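Local atomic coordinates of PipY (Synechococcus elongatus, PDB entry 5NLC), a protein that binds pyridoxal 5'-phosphate and, as a member of the YggS/PROSC family, probably takes part in the homeostasis of this vitamin B6 cofactor. Residues S13-S18 with S196-A201; L151-P156 with A169-F174; E6-L11 with Y37-R42. One frame throughout, in Å; residues are numbered along the deposited sequence.

Interaction 1 of 3, residues S13-S18 with S196-A201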
ATOM      1  N   SER A  13      17.009   9.123  -7.365  1.00 33.01           N
ATOM      2  CA  SER A  13      17.322  10.109  -8.379  1.00 34.11           C
ATOM      3  C   SER A  13      16.311  10.070  -9.530  1.00 34.12           C
ATOM      4  O   SER A  13      16.176  11.050 -10.233  1.00 34.48           O
ATOM      5  CB  SER A  13      18.753   9.991  -8.886  1.00 35.61           C
ATOM      6  OG  SER A  13      18.893   8.823  -9.678  1.00 35.91           O
ATOM      7  N   GLN A  14      15.639   8.942  -9.726  1.00 32.04           N
ATOM      8  CA  GLN A  14      14.646   8.817 -10.770  1.00 32.91           C
ATOM      9  C   GLN A  14      13.265   9.298 -10.343  1.00 30.74           C
ATOM     10  O   GLN A  14      12.453   9.474 -11.182  1.00 30.21           O
ATOM     11  CB  GLN A  14      14.551   7.379 -11.305  1.00 34.34           C
ATOM     12  CG  GLN A  14      15.853   6.821 -11.826  1.00 36.22           C
ATOM     13  CD  GLN A  14      15.794   5.334 -12.093  1.00 36.61           C
ATOM     14  OE1 GLN A  14      16.495   4.553 -11.459  1.00 38.20           O
ATOM     15  NE2 GLN A  14      14.966   4.940 -13.038  1.00 37.27           N
ATOM     16  N   LEU A  15      13.010   9.547  -9.062  1.00 28.35           N
ATOM     17  CA  LEU A  15      11.675   9.813  -8.643  1.00 27.98           C
ATOM     18  C   LEU A  15      11.432  11.298  -8.320  1.00 29.18           C
ATOM     19  O   LEU A  15      12.299  11.971  -7.791  1.00 30.80           O
ATOM     20  CB  LEU A  15      11.337   8.973  -7.421  1.00 27.40           C
ATOM     21  CG  LEU A  15      11.515   7.459  -7.622  1.00 27.27           C
ATOM     22  CD1 LEU A  15      11.441   6.771  -6.298  1.00 27.13           C
ATOM     23  CD2 LEU A  15      10.469   6.867  -8.552  1.00 27.96           C
ATOM     24  N   PRO A  16      10.247  11.802  -8.612  1.00 28.59           N
ATOM     25  CA  PRO A  16       9.868  13.142  -8.112  1.00 30.28           C
ATOM     26  C   PRO A  16       9.539  13.072  -6.613  1.00 30.49           C
ATOM     27  O   PRO A  16       9.270  11.974  -6.122  1.00 27.97           O
ATOM     28  CB  PRO A  16       8.636  13.473  -8.906  1.00 29.95           C
ATOM     29  CG  PRO A  16       8.064  12.171  -9.290  1.00 28.91           C
ATOM     30  CD  PRO A  16       9.179  11.181  -9.388  1.00 28.64           C
ATOM     31  N   PRO A  17       9.602  14.203  -5.893  1.00 32.72           N
ATOM     32  CA  PRO A  17       9.350  14.228  -4.453  1.00 32.54           C
ATOM     33  C   PRO A  17       7.936  13.798  -4.132  1.00 30.35           C
ATOM     34  O   PRO A  17       7.695  13.393  -2.999  1.00 30.71           O
ATOM     35  CB  PRO A  17       9.496  15.706  -4.095  1.00 35.41           C
ATOM     36  CG  PRO A  17       9.069  16.400  -5.347  1.00 37.39           C
ATOM     37  CD  PRO A  17       9.755  15.577  -6.418  1.00 36.77           C
ATOM     38  N   SER A  18       7.023  13.835  -5.114  1.00 28.36           N
ATOM     39  CA  SER A  18       5.646  13.384  -4.867  1.00 27.24           C
ATOM     40  C   SER A  18       5.491  11.831  -4.673  1.00 25.31           C
ATOM     41  O   SER A  18       4.410  11.331  -4.248  1.00 23.66           O
ATOM     42  CB  SER A  18       4.755  13.884  -6.000  1.00 27.91           C
ATOM     43  OG  SER A  18       4.970  13.223  -7.249  1.00 27.23           O
ATOM     44  N   SER A 196       8.256  -4.263 -11.914  1.00 23.82           N
ATOM     45  CA  SER A 196       8.431  -4.099 -13.357  1.00 25.00           C
ATOM     46  C   SER A 196       7.614  -2.957 -13.980  1.00 23.73           C
ATOM     47  O   SER A 196       7.856  -2.613 -15.095  1.00 24.92           O
ATOM     48  CB  SER A 196       8.037  -5.376 -14.044  1.00 26.73           C
ATOM     49  OG  SER A 196       6.801  -5.816 -13.535  1.00 28.04           O
ATOM     50  N   ASP A 197       6.632  -2.403 -13.273  1.00 20.37           N
ATOM     51  CA  ASP A 197       5.775  -1.406 -13.892  1.00 19.41           C
ATOM     52  C   ASP A 197       5.741  -0.062 -13.189  1.00 18.01           C
ATOM     53  O   ASP A 197       4.981   0.848 -13.620  1.00 17.04           O
ATOM     54  CB  ASP A 197       4.388  -1.953 -14.159  1.00 19.29           C
ATOM     55  CG  ASP A 197       3.566  -2.190 -12.911  1.00 18.54           C
ATOM     56  OD1 ASP A 197       3.941  -1.657 -11.828  1.00 18.40           O
ATOM     57  OD2 ASP A 197       2.479  -2.848 -13.056  1.00 18.59           O
ATOM     58  N   TRP A 198       6.606   0.140 -12.195  1.00 17.45           N
ATOM     59  CA  TRP A 198       6.548   1.408 -11.439  1.00 17.77           C
ATOM     60  C   TRP A 198       6.832   2.680 -12.295  1.00 17.12           C
ATOM     61  O   TRP A 198       6.283   3.694 -12.011  1.00 15.69           O
ATOM     62  CB  TRP A 198       7.402   1.412 -10.141  1.00 19.47           C
ATOM     63  CG  TRP A 198       8.887   1.356 -10.353  1.00 21.27           C
ATOM     64  CD1 TRP A 198       9.703   0.251 -10.213  1.00 24.25           C
ATOM     65  CD2 TRP A 198       9.736   2.428 -10.682  1.00 23.40           C
ATOM     66  NE1 TRP A 198      11.002   0.565 -10.477  1.00 25.68           N
ATOM     67  CE2 TRP A 198      11.061   1.893 -10.805  1.00 26.20           C
ATOM     68  CE3 TRP A 198       9.527   3.777 -10.974  1.00 23.99           C
ATOM     69  CZ2 TRP A 198      12.154   2.690 -11.111  1.00 27.28           C
ATOM     70  CZ3 TRP A 198      10.624   4.569 -11.277  1.00 26.18           C
ATOM     71  CH2 TRP A 198      11.917   4.015 -11.395  1.00 27.71           C
ATOM     72  N   PRO A 199       7.672   2.601 -13.332  1.00 17.17           N
ATOM     73  CA  PRO A 199       7.804   3.845 -14.140  1.00 17.64           C
ATOM     74  C   PRO A 199       6.463   4.260 -14.792  1.00 17.43           C
ATOM     75  O   PRO A 199       6.156   5.444 -14.882  1.00 17.82           O
ATOM     76  CB  PRO A 199       8.887   3.482 -15.161  1.00 18.86           C
ATOM     77  CG  PRO A 199       9.689   2.386 -14.480  1.00 18.97           C
ATOM     78  CD  PRO A 199       8.663   1.586 -13.732  1.00 18.35           C
ATOM     79  N   LEU A 200       5.642   3.306 -15.214  1.00 17.38           N
ATOM     80  CA  LEU A 200       4.326   3.638 -15.801  1.00 17.54           C
ATOM     81  C   LEU A 200       3.441   4.254 -14.710  1.00 17.37           C
ATOM     82  O   LEU A 200       2.679   5.221 -14.964  1.00 17.58           O
ATOM     83  CB  LEU A 200       3.632   2.433 -16.371  1.00 17.47           C
ATOM     84  CG  LEU A 200       4.354   1.700 -17.500  1.00 18.54           C
ATOM     85  CD1 LEU A 200       3.536   0.480 -17.910  1.00 18.74           C
ATOM     86  CD2 LEU A 200       4.642   2.578 -18.673  1.00 19.55           C
ATOM     87  N   ALA A 201       3.571   3.711 -13.491  1.00 17.06           N
ATOM     88  CA  ALA A 201       2.749   4.165 -12.358  1.00 16.34           C
ATOM     89  C   ALA A 201       3.089   5.589 -11.991  1.00 16.77           C
ATOM     90  O   ALA A 201       2.184   6.428 -11.856  1.00 16.69           O
ATOM     91  CB  ALA A 201       2.952   3.241 -11.186  1.00 16.87           C
TER
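Leu15 and Trp198 meet where the first and last parts of the chain come together in a modified TIM barrel, the fold of type III pyridoxal-phosphate proteins, and they illustrate how one large ring can bridge residues far apart in sequence. The indole projects from the first turn of helix 198-203 toward the loop that follows helix 4-14. Its CG sits between the backbone N and the carbonyl carbon (chi1 67°), a crowded position that carries the six-membered ring across to the other segment. There Leu15 brings in only one methyl, CD2, which lies 3.6 Å from Trp198 CZ3; the two side chains cross at about a right angle. Gln14 extends its chain beyond CG and delivers its amide group to the ring's edge, near the ring plane, with Gln14 CD 4.2 Å from Trp198 CH2 and the amide turned 58° from the indole. One face of the ring takes Pro199 CD, offset toward the rim. Leu15 and Trp198 both also pack on Ile209 of strand 208-211, and Trp198 lies about 6 Å, side chain to side chain, from Ser195, a residue that binds pyridoxal 5'-phosphate when the cofactor is present. With an alanine at Trp198, Leu15 CD2 would probably lose its neighbour and a gap would open beside the Gln14 amide. The polar end of the indole is spoken for: its NE1 is hydrogen-bonded to Gln214 OE1.

Interaction 2 of 3, residues L151-P156 with A169-F174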
ATOM      1  N   LEU A 151      -6.307   4.833  -3.004  1.00 18.24           N
ATOM      2  CA  LEU A 151      -6.624   3.632  -3.707  1.00 18.86           C
ATOM      3  C   LEU A 151      -5.349   2.867  -3.985  1.00 18.77           C
ATOM      4  O   LEU A 151      -4.307   3.516  -4.186  1.00 19.05           O
ATOM      5  CB  LEU A 151      -7.279   3.916  -5.076  1.00 19.82           C
ATOM      6  CG  LEU A 151      -8.574   4.659  -5.093  1.00 21.08           C
ATOM      7  CD1 LEU A 151      -9.115   4.575  -6.528  1.00 21.59           C
ATOM      8  CD2 LEU A 151      -9.555   4.062  -4.100  1.00 21.53           C
ATOM      9  N   MET A 152      -5.445   1.537  -3.941  1.00 19.55           N
ATOM     10  CA  MET A 152      -4.415   0.652  -4.427  1.00 20.02           C
ATOM     11  C   MET A 152      -4.935  -0.060  -5.695  1.00 19.68           C
ATOM     12  O   MET A 152      -5.996  -0.595  -5.702  1.00 18.27           O
ATOM     13  CB  MET A 152      -4.004  -0.384  -3.395  1.00 21.74           C
ATOM     14  CG  MET A 152      -2.859  -1.305  -3.841  1.00 23.27           C
ATOM     15  SD  MET A 152      -2.458  -2.639  -2.722  1.00 29.22           S
ATOM     16  CE  MET A 152      -0.710  -2.777  -3.036  1.00 28.66           C
ATOM     17  N   VAL A 153      -4.137  -0.051  -6.767  1.00 19.34           N
ATOM     18  CA  VAL A 153      -4.463  -0.793  -7.975  1.00 20.07           C
ATOM     19  C   VAL A 153      -3.292  -1.675  -8.390  1.00 20.45           C
ATOM     20  O   VAL A 153      -2.156  -1.178  -8.440  1.00 19.61           O
ATOM     21  CB  VAL A 153      -4.808   0.237  -9.056  1.00 20.91           C
ATOM     22  CG1 VAL A 153      -4.866  -0.370 -10.384  1.00 22.13           C
ATOM     23  CG2 VAL A 153      -6.167   0.827  -8.736  1.00 20.32           C
ATOM     24  N   ILE A 154      -3.545  -2.972  -8.616  1.00 21.81           N
ATOM     25  CA  ILE A 154      -2.511  -3.913  -8.986  1.00 22.47           C
ATOM     26  C   ILE A 154      -2.924  -4.477 -10.340  1.00 22.36           C
ATOM     27  O   ILE A 154      -4.046  -4.986 -10.493  1.00 22.26           O
ATOM     28  CB  ILE A 154      -2.385  -5.079  -7.984  1.00 25.39           C
ATOM     29  CG1 ILE A 154      -2.250  -4.528  -6.539  1.00 26.41           C
ATOM     30  CG2 ILE A 154      -1.322  -6.041  -8.468  1.00 25.84           C
ATOM     31  CD1 ILE A 154      -2.140  -5.620  -5.500  1.00 29.46           C
ATOM     32  N   ALA A 155      -2.032  -4.390 -11.312  1.00 20.65           N
ATOM     33  CA  ALA A 155      -2.352  -4.917 -12.643  1.00 21.17           C
ATOM     34  C   ALA A 155      -2.379  -6.435 -12.592  1.00 23.43           C
ATOM     35  O   ALA A 155      -1.553  -7.036 -11.867  1.00 23.52           O
ATOM     36  CB  ALA A 155      -1.309  -4.442 -13.638  1.00 21.08           C
ATOM     37  N   PRO A 156      -3.350  -7.093 -13.281  1.00 24.46           N
ATOM     38  CA  PRO A 156      -3.351  -8.522 -13.424  1.00 26.50           C
ATOM     39  C   PRO A 156      -2.041  -9.006 -13.993  1.00 27.61           C
ATOM     40  O   PRO A 156      -1.409  -8.274 -14.781  1.00 25.29           O
ATOM     41  CB  PRO A 156      -4.479  -8.768 -14.431  1.00 27.59           C
ATOM     42  CG  PRO A 156      -5.460  -7.670 -14.134  1.00 26.41           C
ATOM     43  CD  PRO A 156      -4.588  -6.493 -13.808  1.00 24.66           C
ATOM     44  N   ALA A 169      -3.884   5.135 -15.333  1.00 17.91           N
ATOM     45  CA  ALA A 169      -4.581   6.400 -15.635  1.00 19.24           C
ATOM     46  C   ALA A 169      -6.031   6.377 -15.156  1.00 19.23           C
ATOM     47  O   ALA A 169      -6.551   7.353 -14.586  1.00 18.77           O
ATOM     48  CB  ALA A 169      -4.481   6.675 -17.138  1.00 20.14           C
ATOM     49  N   GLN A 170      -6.668   5.244 -15.383  1.00 19.51           N
ATOM     50  CA  GLN A 170      -8.042   5.026 -14.942  1.00 19.79           C
ATOM     51  C   GLN A 170      -8.127   5.086 -13.464  1.00 19.86           C
ATOM     52  O   GLN A 170      -9.093   5.646 -12.973  1.00 20.95           O
ATOM     53  CB  GLN A 170      -8.593   3.731 -15.461  1.00 20.60           C
ATOM     54  CG  GLN A 170     -10.074   3.465 -15.195  1.00 21.80           C
ATOM     55  CD  GLN A 170     -10.469   2.029 -15.504  1.00 23.67           C
ATOM     56  OE1 GLN A 170      -9.597   1.140 -15.777  1.00 24.93           O
ATOM     57  NE2 GLN A 170     -11.758   1.760 -15.417  1.00 24.03           N
ATOM     58  N   ALA A 171      -7.167   4.513 -12.744  1.00 18.49           N
ATOM     59  CA  ALA A 171      -7.109   4.652 -11.288  1.00 17.95           C
ATOM     60  C   ALA A 171      -7.015   6.078 -10.837  1.00 17.59           C
ATOM     61  O   ALA A 171      -7.768   6.485  -9.990  1.00 17.33           O
ATOM     62  CB  ALA A 171      -5.955   3.865 -10.729  1.00 18.26           C
ATOM     63  N   ARG A 172      -6.118   6.838 -11.413  1.00 17.35           N
ATOM     64  CA  ARG A 172      -5.981   8.241 -11.081  1.00 18.24           C
ATOM     65  C   ARG A 172      -7.269   8.997 -11.296  1.00 18.43           C
ATOM     66  O   ARG A 172      -7.704   9.760 -10.430  1.00 18.40           O
ATOM     67  CB  ARG A 172      -4.842   8.897 -11.894  1.00 19.26           C
ATOM     68  CG  ARG A 172      -4.716  10.368 -11.578  1.00 21.43           C
ATOM     69  CD  ARG A 172      -3.732  11.146 -12.456  1.00 23.93           C
ATOM     70  NE  ARG A 172      -4.254  11.225 -13.819  1.00 25.68           N
ATOM     71  CZ  ARG A 172      -3.868  10.471 -14.830  1.00 26.93           C
ATOM     72  NH1 ARG A 172      -2.904   9.557 -14.700  1.00 27.27           N
ATOM     73  NH2 ARG A 172      -4.434  10.656 -16.035  1.00 27.64           N
ATOM     74  N   THR A 173      -7.887   8.757 -12.437  1.00 18.35           N
ATOM     75  CA  THR A 173      -9.125   9.399 -12.799  1.00 19.85           C
ATOM     76  C   THR A 173     -10.266   9.103 -11.818  1.00 19.46           C
ATOM     77  O   THR A 173     -10.938  10.001 -11.287  1.00 20.66           O
ATOM     78  CB  THR A 173      -9.413   9.048 -14.281  1.00 20.95           C
ATOM     79  OG1 THR A 173      -8.361   9.641 -15.063  1.00 21.87           O
ATOM     80  CG2 THR A 173     -10.669   9.677 -14.720  1.00 23.29           C
ATOM     81  N   PHE A 174     -10.454   7.833 -11.539  1.00 19.44           N
ATOM     82  CA  PHE A 174     -11.464   7.371 -10.593  1.00 19.70           C
ATOM     83  C   PHE A 174     -11.224   7.890  -9.163  1.00 19.18           C
ATOM     84  O   PHE A 174     -12.180   8.287  -8.550  1.00 18.76           O
ATOM     85  CB  PHE A 174     -11.491   5.857 -10.622  1.00 20.06           C
ATOM     86  CG  PHE A 174     -12.575   5.213  -9.829  1.00 20.89           C
ATOM     87  CD1 PHE A 174     -13.874   5.719  -9.794  1.00 22.39           C
ATOM     88  CD2 PHE A 174     -12.303   4.007  -9.173  1.00 21.79           C
ATOM     89  CE1 PHE A 174     -14.878   5.073  -9.101  1.00 23.83           C
ATOM     90  CE2 PHE A 174     -13.307   3.342  -8.496  1.00 22.53           C
ATOM     91  CZ  PHE A 174     -14.602   3.849  -8.474  1.00 23.76           C
TER
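The ring of Phe174 meets Leu151 through one carbon: Phe174 CD2 lies 4.2 Å from Leu151 CD1, and the two side chains cross at about a right angle. Pro130 and Arg134 of helix 130-141 also touch the Phe174 side chain. The other flat group belongs to Arg172, whose CB points away from the strand; Ala169 O stands over the centre of one face of its guanidinium, and NH1 forms a salt bridge with Glu204. Closer packing comes from smaller groups. Val153 has CG1 anti to the backbone N (chi1 167°), which leaves CG2 as the branch presented to the helix, 3.6 Å from Ala171 CB. A methyl at Ala171 lets the backbones approach, with Val153 CA and Ala171 CA 6.9 Å apart. On the helix itself, Ala169 O is gripped twice, from opposite faces of its plane, by Thr173 N at 2.9 Å and by Thr173 OG1 at 3.0 Å. Leu151 and Val153 point toward the helix and Met152 away from it, which sets helix 161-181 against strand 147-152 within the beta-alpha-beta unit that goes on to strand 189-191 of the TIM-type barrel.

Interaction 3 of 3, residues E6-L11 with Y37-R42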
ATOM      1  N   GLU A   6      23.750   2.545  -2.682  1.00 29.54           N
ATOM      2  CA  GLU A   6      23.930   2.954  -4.076  1.00 32.33           C
ATOM      3  C   GLU A   6      22.635   2.733  -4.874  1.00 30.18           C
ATOM      4  O   GLU A   6      22.176   3.596  -5.655  1.00 29.85           O
ATOM      5  CB  GLU A   6      25.089   2.165  -4.704  1.00 36.29           C
ATOM      6  CG  GLU A   6      26.450   2.445  -4.082  1.00 40.47           C
ATOM      7  CD  GLU A   6      27.563   1.529  -4.630  1.00 46.19           C
ATOM      8  OE1 GLU A   6      28.478   2.064  -5.277  1.00 51.38           O
ATOM      9  OE2 GLU A   6      27.550   0.282  -4.417  1.00 49.98           O
ATOM     10  N   ARG A   7      22.028   1.577  -4.664  1.00 29.26           N
ATOM     11  CA  ARG A   7      20.728   1.260  -5.295  1.00 29.14           C
ATOM     12  C   ARG A   7      19.629   2.254  -4.898  1.00 28.21           C
ATOM     13  O   ARG A   7      18.832   2.749  -5.755  1.00 26.42           O
ATOM     14  CB  ARG A   7      20.337  -0.177  -4.957  1.00 29.58           C
ATOM     15  CG  ARG A   7      21.181  -1.271  -5.611  1.00 32.57           C
ATOM     16  CD  ARG A   7      20.857  -2.583  -4.933  1.00 35.17           C
ATOM     17  NE  ARG A   7      21.421  -3.708  -5.633  1.00 40.90           N
ATOM     18  CZ  ARG A   7      20.905  -4.265  -6.729  1.00 45.16           C
ATOM     19  NH1 ARG A   7      19.799  -3.812  -7.297  1.00 47.72           N
ATOM     20  NH2 ARG A   7      21.545  -5.278  -7.297  1.00 49.50           N
ATOM     21  N   LEU A   8      19.548   2.543  -3.599  1.00 26.20           N
ATOM     22  CA  LEU A   8      18.555   3.511  -3.110  1.00 26.96           C
ATOM     23  C   LEU A   8      18.795   4.895  -3.735  1.00 26.91           C
ATOM     24  O   LEU A   8      17.845   5.556  -4.121  1.00 27.39           O
ATOM     25  CB  LEU A   8      18.563   3.646  -1.573  1.00 27.29           C
ATOM     26  CG  LEU A   8      17.499   4.610  -1.043  1.00 28.50           C
ATOM     27  CD1 LEU A   8      16.110   4.122  -1.425  1.00 29.12           C
ATOM     28  CD2 LEU A   8      17.516   4.767   0.468  1.00 30.16           C
ATOM     29  N   ALA A   9      20.037   5.348  -3.796  1.00 27.51           N
ATOM     30  CA  ALA A   9      20.382   6.639  -4.418  1.00 28.70           C
ATOM     31  C   ALA A   9      19.960   6.749  -5.882  1.00 29.87           C
ATOM     32  O   ALA A   9      19.563   7.845  -6.393  1.00 29.63           O
ATOM     33  CB  ALA A   9      21.869   6.893  -4.333  1.00 30.05           C
ATOM     34  N   SER A  10      20.120   5.634  -6.576  1.00 30.14           N
ATOM     35  CA  SER A  10      19.820   5.574  -7.979  1.00 31.35           C
ATOM     36  C   SER A  10      18.332   5.661  -8.167  1.00 30.12           C
ATOM     37  O   SER A  10      17.842   6.451  -9.003  1.00 28.54           O
ATOM     38  CB  SER A  10      20.436   4.322  -8.588  1.00 33.66           C
ATOM     39  OG  SER A  10      20.068   4.236  -9.917  1.00 36.21           O
ATOM     40  N   LEU A  11      17.581   4.891  -7.382  1.00 27.32           N
ATOM     41  CA  LEU A  11      16.126   4.982  -7.456  1.00 27.29           C
ATOM     42  C   LEU A  11      15.594   6.329  -7.091  1.00 26.90           C
ATOM     43  O   LEU A  11      14.756   6.907  -7.840  1.00 25.81           O
ATOM     44  CB  LEU A  11      15.502   3.977  -6.555  1.00 26.72           C
ATOM     45  CG  LEU A  11      15.673   2.564  -7.000  1.00 27.36           C
ATOM     46  CD1 LEU A  11      15.630   1.616  -5.795  1.00 28.08           C
ATOM     47  CD2 LEU A  11      14.582   2.257  -7.984  1.00 27.91           C
ATOM     48  N   TYR A  37      17.890   1.333   6.222  1.00 16.99           N
ATOM     49  CA  TYR A  37      17.619   2.440   7.135  1.00 18.00           C
ATOM     50  C   TYR A  37      18.800   3.423   7.240  1.00 19.05           C
ATOM     51  O   TYR A  37      18.640   4.655   7.160  1.00 18.55           O
ATOM     52  CB  TYR A  37      17.159   1.892   8.476  1.00 18.98           C
ATOM     53  CG  TYR A  37      16.643   2.951   9.429  1.00 19.71           C
ATOM     54  CD1 TYR A  37      17.536   3.730  10.154  1.00 21.25           C
ATOM     55  CD2 TYR A  37      15.295   3.153   9.606  1.00 20.39           C
ATOM     56  CE1 TYR A  37      17.096   4.716  11.037  1.00 22.89           C
ATOM     57  CE2 TYR A  37      14.831   4.134  10.527  1.00 22.05           C
ATOM     58  CZ  TYR A  37      15.741   4.893  11.205  1.00 22.66           C
ATOM     59  OH  TYR A  37      15.354   5.887  12.061  1.00 26.50           O
ATOM     60  N   ALA A  38      19.997   2.878   7.331  1.00 18.64           N
ATOM     61  CA  ALA A  38      21.176   3.717   7.414  1.00 19.94           C
ATOM     62  C   ALA A  38      21.353   4.515   6.162  1.00 20.05           C
ATOM     63  O   ALA A  38      21.877   5.579   6.209  1.00 21.60           O
ATOM     64  CB  ALA A  38      22.402   2.825   7.629  1.00 19.87           C
ATOM     65  N   ALA A  39      20.924   3.983   5.035  1.00 19.81           N
ATOM     66  CA  ALA A  39      21.000   4.720   3.766  1.00 20.52           C
ATOM     67  C   ALA A  39      19.876   5.727   3.586  1.00 21.14           C
ATOM     68  O   ALA A  39      19.923   6.465   2.620  1.00 21.90           O
ATOM     69  CB  ALA A  39      20.970   3.753   2.596  1.00 19.97           C
ATOM     70  N   GLY A  40      18.903   5.767   4.484  1.00 20.38           N
ATOM     71  CA  GLY A  40      17.851   6.780   4.470  1.00 21.34           C
ATOM     72  C   GLY A  40      16.432   6.193   4.259  1.00 21.14           C
ATOM     73  O   GLY A  40      15.446   6.950   4.266  1.00 20.67           O
ATOM     74  N   GLN A  41      16.300   4.869   4.071  1.00 19.36           N
ATOM     75  CA  GLN A  41      14.981   4.308   3.848  1.00 19.06           C
ATOM     76  C   GLN A  41      14.192   4.201   5.140  1.00 18.89           C
ATOM     77  O   GLN A  41      14.739   3.752   6.192  1.00 19.34           O
ATOM     78  CB  GLN A  41      15.101   2.952   3.193  1.00 18.80           C
ATOM     79  CG  GLN A  41      13.807   2.306   2.729  1.00 18.28           C
ATOM     80  CD  GLN A  41      13.096   3.059   1.641  1.00 18.75           C
ATOM     81  OE1 GLN A  41      13.746   3.771   0.861  1.00 20.99           O
ATOM     82  NE2 GLN A  41      11.737   2.940   1.576  1.00 17.62           N
ATOM     83  N   ARG A  42      12.881   4.559   5.065  1.00 18.42           N
ATOM     84  CA  ARG A  42      11.970   4.519   6.192  1.00 18.68           C
ATOM     85  C   ARG A  42      10.726   3.706   6.035  1.00 17.84           C
ATOM     86  O   ARG A  42      10.164   3.229   7.044  1.00 17.57           O
ATOM     87  CB  ARG A  42      11.567   5.936   6.606  1.00 20.65           C
ATOM     88  CG  ARG A  42      12.778   6.790   7.032  1.00 21.12           C
ATOM     89  CD  ARG A  42      13.355   6.372   8.336  1.00 22.36           C
ATOM     90  NE  ARG A  42      14.536   7.177   8.723  1.00 23.93           N
ATOM     91  CZ  ARG A  42      15.798   6.950   8.370  1.00 23.70           C
ATOM     92  NH1 ARG A  42      16.128   5.956   7.569  1.00 22.41           N
ATOM     93  NH2 ARG A  42      16.745   7.743   8.843  1.00 25.07           N
TER
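Leu8 is the residue of 6-11 that reaches 37-42, and walking along its helix shows how a single side chain can carry a helix-to-loop contact. Arg7, like Leu11 one turn further on, meets Gln214 near the C terminus, whereas Leu8 turns to the far segment. Its CG is anti to the backbone N (chi1 -178°), which carries both methyls out to 37-42. CD2 of Leu8 lies 3.6 Å from Ala39 O and 4.2 Å from Ala39 CB, and also passes over the Gly40 backbone. Leu8 CD1 comes within 3.3 Å of Gln41 OE1, the side chains running obliquely to each other.

The surface that Leu8 meets is shaped by the end of helix 30-38. Gly40 closes it in a Schellman motif with positive phi (117°), where a side chain would jam against the Ala39 carbonyl oxygen. Just beyond, Arg42 folds back on this turn: NH1 donates to Tyr37 O and to Gln41 O, each at 2.9 Å, and lies over the centre of the Tyr37 ring. Tyr37 O thus accepts twice, from Gly40 N as well. Asp64 holds both groups, OD2 in a salt bridge with Arg42 NE and OD1 in a hydrogen bond with Tyr37 OH.

Gln41, buried and bent at chi2 (64°), gives its NE2 to His43 O and Leu21 O. No hydrogen bond crosses between 6-11 and 37-42; one turn on from Leu8, Arg12 supplies a polar tie through NH2 to Gly40 O. Between the two segments themselves, Leu8 lays its methyls against a backbone carbonyl and an amide oxygen, a fit of shape rather than of charge.

In the fold
From the N terminus, helix 4-14 enters interaction 3 first, and 6-11 returns to 37-42 once strand 20-24 and helix 30-38 have been traversed. Before that loop closes, 13-18 opens interaction 1, which does not close until 196-201; the two therefore cross, sharing helix 4-14, and Leu11 CD2 packs 4.0 Å from Trp198 CZ2. Interaction 2 is a short loop nested inside interaction 1 and in series with interaction 3, the nearest atoms of interactions 2 and 3 being about 14 Å apart. It touches interaction 1 where Ala155 CB lies 4.2 Å from Asp197 OD2. Together they join the first helices to the last, with a late beta-alpha-beta unit alongside.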